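Local coordinates for ESX-5 secretion-associated protein EspG5 (Mycobacterium marinum, PDB 6VJ5) that acts as a cytoplasmic chaperone that specifically binds cognate PE/PPE proteins, keeps their dimers from aggregating and is required for secretion of LipY and PE31/PPE18, at residues Gly157-Ile169 against Leu242-Leu254. Numbering follows the deposited sequence.
Sequences GLESIHHADPAAI and LSLKDGSGGRIAL
The guanidinium of Arg251 is sandwiched between Leu158 and Ala164 while acids grip its edge. Leu158 lays CD2 over one face, 3.4 Å from Arg251 NE; its CG stands anti to the backbone N (chi1 -179°), which turns the branch toward the hairpin, where CD2 also meets Leu244 CD1. Ala164 CB lies over the opposite face. Side-on, Arg251 NE bonds the syn lone pair of Asp246 OD1 (2.6 Å) and NH2 reaches Asp246 OD2, both nearly in the guanidinium plane, which should limit the group's rotation. Arg251 NH1 adds a salt bridge to Glu159 OE2 (3.1 Å), met from above a carboxylate turned 69° from the guanidinium. On the anti side but tilted out of the carboxylate plane, Asp246 OD2 takes a second bond, from His162 ND1 (3.0 Å); the two donors probably help stabilise the buried carboxylate's negative charge. Further along, Arg251 N donates to Asp165 O (2.9 Å) and Ala167 N to Arg251 O (3.1 Å), a single bridge between Pro166 and Arg251. Ala167 CB sits against Gly249 O and Ile252 CG1, and side-chain-less Gly250 lets the loop come close. Ile169 CD1 reaches Ile252 CG2, beside helix 206-217. The loop after helix 147-159 is thus fastened across the beta hairpin of strands 234-247 and 250-256, in the large antiparallel sheet of the EspG fold, through a Glu-Arg-Asp salt-bridge network extended by a His-carboxylate hydrogen bond.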
ATOM      1  N   GLY C 157       1.924   3.409 -34.835  1.00 62.20           N
ATOM      2  CA  GLY C 157       2.345   4.153 -33.658  1.00 67.64           C
ATOM      3  C   GLY C 157       3.782   4.633 -33.769  1.00 58.01           C
ATOM      4  O   GLY C 157       4.125   5.731 -33.321  1.00 54.13           O
ATOM      5  N   LEU C 158       4.644   3.809 -34.361  1.00 63.83           N
ATOM      6  CA  LEU C 158       6.048   4.180 -34.497  1.00 67.89           C
ATOM      7  C   LEU C 158       6.222   5.304 -35.512  1.00 67.31           C
ATOM      8  O   LEU C 158       6.896   6.303 -35.234  1.00 55.88           O
ATOM      9  CB  LEU C 158       6.867   2.952 -34.886  1.00 62.20           C
ATOM     10  CG  LEU C 158       8.368   3.169 -35.046  1.00 60.83           C
ATOM     11  CD1 LEU C 158       8.926   3.939 -33.861  1.00 63.27           C
ATOM     12  CD2 LEU C 158       9.079   1.833 -35.196  1.00 50.68           C
ATOM     13  N   GLU C 159       5.602   5.169 -36.689  1.00 61.76           N
ATOM     14  CA  GLU C 159       5.686   6.231 -37.687  1.00 64.12           C
ATOM     15  C   GLU C 159       5.119   7.543 -37.159  1.00 61.49           C
ATOM     16  O   GLU C 159       5.574   8.621 -37.559  1.00 68.61           O
ATOM     17  CB  GLU C 159       4.952   5.820 -38.966  1.00 57.40           C
ATOM     18  CG  GLU C 159       5.504   4.571 -39.655  1.00 79.01           C
ATOM     19  CD  GLU C 159       6.748   4.843 -40.485  1.00 84.61           C
ATOM     20  OE1 GLU C 159       7.305   5.951 -40.377  1.00 71.20           O
ATOM     21  OE2 GLU C 159       7.169   3.949 -41.252  1.00 79.89           O
ATOM     22  N   SER C 160       4.131   7.485 -36.263  1.00 60.95           N
ATOM     23  CA  SER C 160       3.595   8.714 -35.692  1.00 61.75           C
ATOM     24  C   SER C 160       4.615   9.459 -34.843  1.00 61.43           C
ATOM     25  O   SER C 160       4.388  10.630 -34.524  1.00 65.19           O
ATOM     26  CB  SER C 160       2.350   8.422 -34.846  1.00 69.81           C
ATOM     27  OG  SER C 160       2.694   7.842 -33.601  1.00 77.06           O
ATOM     28  N   ILE C 161       5.716   8.817 -34.472  1.00 51.88           N
ATOM     29  CA  ILE C 161       6.796   9.453 -33.740  1.00 58.79           C
ATOM     30  C   ILE C 161       7.901   9.915 -34.677  1.00 64.20           C
ATOM     31  O   ILE C 161       8.378  11.043 -34.576  1.00 57.55           O
ATOM     32  CB  ILE C 161       7.348   8.491 -32.664  1.00 66.31           C
ATOM     33  CG1 ILE C 161       6.273   8.174 -31.624  1.00 64.77           C
ATOM     34  CG2 ILE C 161       8.578   9.089 -32.002  1.00 58.85           C
ATOM     35  CD1 ILE C 161       6.634   7.017 -30.720  1.00 60.81           C
ATOM     36  N   HIS C 162       8.305   9.054 -35.609  1.00 56.90           N
ATOM     37  CA  HIS C 162       9.454   9.323 -36.463  1.00 56.58           C
ATOM     38  C   HIS C 162       9.377   8.404 -37.668  1.00 59.72           C
ATOM     39  O   HIS C 162       9.204   7.190 -37.516  1.00 52.93           O
ATOM     40  CB  HIS C 162      10.763   9.102 -35.697  1.00 64.08           C
ATOM     41  CG  HIS C 162      11.988   9.156 -36.556  1.00 67.71           C
ATOM     42  ND1 HIS C 162      12.490   8.049 -37.203  1.00 64.63           N
ATOM     43  CD2 HIS C 162      12.821  10.180 -36.860  1.00 61.29           C
ATOM     44  CE1 HIS C 162      13.574   8.388 -37.876  1.00 62.82           C
ATOM     45  NE2 HIS C 162      13.797   9.677 -37.685  1.00 67.26           N
ATOM     46  N   HIS C 163       9.500   8.975 -38.858  1.00 69.86           N
ATOM     47  CA  HIS C 163       9.456   8.183 -40.073  1.00 67.67           C
ATOM     48  C   HIS C 163      10.843   7.642 -40.388  1.00 63.31           C
ATOM     49  O   HIS C 163      11.847   8.343 -40.237  1.00 56.68           O
ATOM     50  CB  HIS C 163       8.946   8.992 -41.259  1.00 65.41           C
ATOM     51  CG  HIS C 163       8.841   8.187 -42.514  1.00 74.54           C
ATOM     52  ND1 HIS C 163       9.834   8.169 -43.470  1.00 73.25           N
ATOM     53  CD2 HIS C 163       7.881   7.340 -42.952  1.00 83.91           C
ATOM     54  CE1 HIS C 163       9.480   7.361 -44.452  1.00 74.27           C
ATOM     55  NE2 HIS C 163       8.298   6.847 -44.164  1.00 79.64           N
ATOM     56  N   ALA C 164      10.887   6.390 -40.833  1.00 62.52           N
ATOM     57  CA  ALA C 164      12.148   5.746 -41.171  1.00 66.06           C
ATOM     58  C   ALA C 164      11.871   4.626 -42.160  1.00 64.17           C
ATOM     59  O   ALA C 164      10.805   4.009 -42.137  1.00 63.53           O
ATOM     60  CB  ALA C 164      12.853   5.202 -39.924  1.00 62.50           C
ATOM     61  N   ASP C 165      12.826   4.387 -43.024  1.00 58.17           N
ATOM     62  CA  ASP C 165      12.739   3.326 -44.010  1.00 57.02           C
ATOM     63  C   ASP C 165      13.550   2.123 -43.549  1.00 57.95           C
ATOM     64  O   ASP C 165      14.498   2.272 -42.772  1.00 56.63           O
ATOM     65  CB  ASP C 165      13.260   3.810 -45.366  1.00 72.36           C
ATOM     66  CG  ASP C 165      12.391   4.908 -45.972  1.00 77.94           C
ATOM     67  OD1 ASP C 165      11.164   4.703 -46.092  1.00 80.94           O
ATOM     68  OD2 ASP C 165      12.934   5.980 -46.318  1.00 76.87           O
ATOM     69  N   PRO C 166      13.189   0.921 -43.990  1.00 50.54           N
ATOM     70  CA  PRO C 166      13.968  -0.266 -43.612  1.00 50.97           C
ATOM     71  C   PRO C 166      15.455  -0.071 -43.869  1.00 56.92           C
ATOM     72  O   PRO C 166      15.874   0.280 -44.974  1.00 67.40           O
ATOM     73  CB  PRO C 166      13.380  -1.372 -44.498  1.00 54.72           C
ATOM     74  CG  PRO C 166      11.973  -0.931 -44.768  1.00 57.32           C
ATOM     75  CD  PRO C 166      12.014   0.585 -44.817  1.00 58.19           C
ATOM     76  N   ALA C 167      16.260  -0.301 -42.835  1.00 61.14           N
ATOM     77  CA  ALA C 167      17.703  -0.205 -42.990  1.00 63.29           C
ATOM     78  C   ALA C 167      18.180  -1.166 -44.073  1.00 66.74           C
ATOM     79  O   ALA C 167      17.572  -2.210 -44.325  1.00 61.59           O
ATOM     80  CB  ALA C 167      18.413  -0.508 -41.670  1.00 60.55           C
ATOM     81  N   ALA C 168      19.278  -0.793 -44.726  1.00 66.93           N
ATOM     82  CA  ALA C 168      19.872  -1.616 -45.777  1.00 72.34           C
ATOM     83  C   ALA C 168      20.870  -2.562 -45.121  1.00 73.52           C
ATOM     84  O   ALA C 168      22.080  -2.320 -45.081  1.00 74.05           O
ATOM     85  CB  ALA C 168      20.523  -0.743 -46.842  1.00 72.94           C
ATOM     86  N   ILE C 169      20.342  -3.661 -44.584  1.00 69.04           N
ATOM     87  CA  ILE C 169      21.157  -4.653 -43.903  1.00 65.02           C
ATOM     88  C   ILE C 169      20.842  -6.030 -44.474  1.00 59.06           C
ATOM     89  O   ILE C 169      19.825  -6.240 -45.136  1.00 61.92           O
ATOM     90  CB  ILE C 169      20.941  -4.645 -42.376  1.00 69.60           C
ATOM     91  CG1 ILE C 169      19.639  -5.352 -42.016  1.00 64.64           C
ATOM     92  CG2 ILE C 169      20.910  -3.221 -41.849  1.00 70.97           C
ATOM     93  CD1 ILE C 169      19.575  -5.767 -40.557  1.00 68.36           C
ATOM     94  N   LEU C 242      10.237  -8.387 -29.634  1.00 44.85           N
ATOM     95  CA  LEU C 242      10.526  -7.686 -30.877  1.00 43.74           C
ATOM     96  C   LEU C 242      10.959  -6.267 -30.544  1.00 49.20           C
ATOM     97  O   LEU C 242      10.183  -5.502 -29.964  1.00 49.79           O
ATOM     98  CB  LEU C 242       9.316  -7.653 -31.811  1.00 56.08           C
ATOM     99  CG  LEU C 242       9.473  -6.749 -33.040  1.00 53.45           C
ATOM    100  CD1 LEU C 242      10.588  -7.251 -33.948  1.00 52.22           C
ATOM    101  CD2 LEU C 242       8.155  -6.649 -33.807  1.00 49.82           C
ATOM    102  N   SER C 243      12.179  -5.910 -30.932  1.00 52.42           N
ATOM    103  CA  SER C 243      12.691  -4.556 -30.768  1.00 44.91           C
ATOM    104  C   SER C 243      12.895  -3.928 -32.142  1.00 49.68           C
ATOM    105  O   SER C 243      13.631  -4.471 -32.974  1.00 51.33           O
ATOM    106  CB  SER C 243      14.001  -4.558 -29.980  1.00 51.54           C
ATOM    107  OG  SER C 243      14.541  -3.253 -29.913  1.00 57.01           O
ATOM    108  N   LEU C 244      12.251  -2.787 -32.371  1.00 49.69           N
ATOM    109  CA  LEU C 244      12.488  -1.961 -33.542  1.00 44.81           C
ATOM    110  C   LEU C 244      13.255  -0.717 -33.119  1.00 55.20           C
ATOM    111  O   LEU C 244      12.950  -0.117 -32.082  1.00 53.47           O
ATOM    112  CB  LEU C 244      11.180  -1.544 -34.209  1.00 45.27           C
ATOM    113  CG  LEU C 244      10.180  -2.650 -34.533  1.00 50.41           C
ATOM    114  CD1 LEU C 244       9.032  -2.047 -35.337  1.00 51.98           C
ATOM    115  CD2 LEU C 244      10.826  -3.779 -35.289  1.00 58.48           C
ATOM    116  N   LYS C 245      14.243  -0.326 -33.927  1.00 57.04           N
ATOM    117  CA  LYS C 245      15.068   0.837 -33.631  1.00 54.61           C
ATOM    118  C   LYS C 245      15.327   1.639 -34.896  1.00 63.14           C
ATOM    119  O   LYS C 245      15.577   1.066 -35.961  1.00 55.09           O
ATOM    120  CB  LYS C 245      16.410   0.426 -33.015  1.00 59.39           C
ATOM    121  CG  LYS C 245      16.297  -0.384 -31.736  1.00 60.40           C
ATOM    122  CD  LYS C 245      17.666  -0.856 -31.269  1.00 66.24           C
ATOM    123  CE  LYS C 245      17.561  -1.759 -30.053  1.00 63.03           C
ATOM    124  NZ  LYS C 245      17.003  -1.043 -28.873  1.00 65.10           N
ATOM    125  N   ASP C 246      15.302   2.967 -34.758  1.00 62.58           N
ATOM    126  CA  ASP C 246      15.472   3.897 -35.873  1.00 53.19           C
ATOM    127  C   ASP C 246      16.827   4.593 -35.774  1.00 59.47           C
ATOM    128  O   ASP C 246      16.992   5.538 -34.996  1.00 62.06           O
ATOM    129  CB  ASP C 246      14.359   4.945 -35.886  1.00 53.31           C
ATOM    130  CG  ASP C 246      13.052   4.400 -36.373  1.00 56.93           C
ATOM    131  OD1 ASP C 246      12.981   3.178 -36.604  1.00 52.43           O
ATOM    132  OD2 ASP C 246      12.099   5.193 -36.536  1.00 57.62           O
ATOM    133  N   GLY C 247      17.784   4.153 -36.591  1.00 59.09           N
ATOM    134  CA  GLY C 247      19.083   4.779 -36.677  1.00 62.49           C
ATOM    135  C   GLY C 247      19.283   5.527 -37.989  1.00 56.98           C
ATOM    136  O   GLY C 247      18.463   5.470 -38.904  1.00 54.90           O
ATOM    137  N   SER C 248      20.406   6.251 -38.052  1.00 51.03           N
ATOM    138  CA  SER C 248      20.759   6.981 -39.267  1.00 56.59           C
ATOM    139  C   SER C 248      20.609   6.102 -40.500  1.00 61.30           C
ATOM    140  O   SER C 248      20.135   6.557 -41.548  1.00 59.75           O
ATOM    141  CB  SER C 248      22.197   7.491 -39.179  1.00 48.87           C
ATOM    142  OG  SER C 248      22.376   8.346 -38.072  1.00 65.90           O
ATOM    143  N   GLY C 249      21.028   4.842 -40.397  1.00 57.10           N
ATOM    144  CA  GLY C 249      20.987   3.913 -41.498  1.00 57.21           C
ATOM    145  C   GLY C 249      19.675   3.204 -41.706  1.00 54.36           C
ATOM    146  O   GLY C 249      19.624   2.239 -42.470  1.00 60.24           O
ATOM    147  N   GLY C 250      18.611   3.643 -41.047  1.00 55.60           N
ATOM    148  CA  GLY C 250      17.296   3.061 -41.231  1.00 59.01           C
ATOM    149  C   GLY C 250      16.823   2.312 -39.996  1.00 63.83           C
ATOM    150  O   GLY C 250      17.488   2.263 -38.960  1.00 49.66           O
ATOM    151  N   ARG C 251      15.641   1.717 -40.154  1.00 62.95           N
ATOM    152  CA  ARG C 251      14.952   1.040 -39.066  1.00 59.07           C
ATOM    153  C   ARG C 251      15.281  -0.445 -39.069  1.00 52.01           C
ATOM    154  O   ARG C 251      15.124  -1.122 -40.091  1.00 50.44           O
ATOM    155  CB  ARG C 251      13.443   1.239 -39.193  1.00 54.48           C
ATOM    156  CG  ARG C 251      12.630   0.578 -38.090  1.00 53.65           C
ATOM    157  CD  ARG C 251      11.168   0.956 -38.220  1.00 49.69           C
ATOM    158  NE  ARG C 251      10.960   2.382 -37.985  1.00 53.33           N
ATOM    159  CZ  ARG C 251       9.944   3.079 -38.477  1.00 60.06           C
ATOM    160  NH1 ARG C 251       9.040   2.477 -39.244  1.00 53.76           N
ATOM    161  NH2 ARG C 251       9.833   4.375 -38.204  1.00 55.36           N
ATOM    162  N   ILE C 252      15.717  -0.946 -37.916  1.00 56.32           N
ATOM    163  CA  ILE C 252      16.136  -2.333 -37.753  1.00 49.80           C
ATOM    164  C   ILE C 252      15.168  -3.041 -36.816  1.00 53.31           C
ATOM    165  O   ILE C 252      14.582  -2.433 -35.911  1.00 51.68           O
ATOM    166  CB  ILE C 252      17.577  -2.418 -37.207  1.00 59.17           C
ATOM    167  CG1 ILE C 252      18.516  -1.565 -38.062  1.00 64.36           C
ATOM    168  CG2 ILE C 252      18.045  -3.861 -37.154  1.00 68.40           C
ATOM    169  CD1 ILE C 252      19.960  -1.564 -37.590  1.00 77.44           C
ATOM    170  N   ALA C 253      15.009  -4.345 -37.036  1.00 52.74           N
ATOM    171  CA  ALA C 253      14.150  -5.192 -36.222  1.00 44.79           C
ATOM    172  C   ALA C 253      14.981  -6.310 -35.615  1.00 49.75           C
ATOM    173  O   ALA C 253      15.728  -6.985 -36.327  1.00 51.38           O
ATOM    174  CB  ALA C 253      13.008  -5.785 -37.051  1.00 51.78           C
ATOM    175  N   LEU C 254      14.835  -6.511 -34.307  1.00 53.52           N
ATOM    176  CA  LEU C 254      15.542  -7.554 -33.581  1.00 51.24           C
ATOM    177  C   LEU C 254      14.537  -8.398 -32.818  1.00 48.01           C
ATOM    178  O   LEU C 254      13.616  -7.866 -32.191  1.00 45.86           O
ATOM    179  CB  LEU C 254      16.556  -6.958 -32.602  1.00 51.48           C
ATOM    180  CG  LEU C 254      17.557  -5.969 -33.195  1.00 53.22           C
ATOM    181  CD1 LEU C 254      18.038  -5.002 -32.130  1.00 60.12           C
ATOM    182  CD2 LEU C 254      18.730  -6.724 -33.796  1.00 58.61           C
TER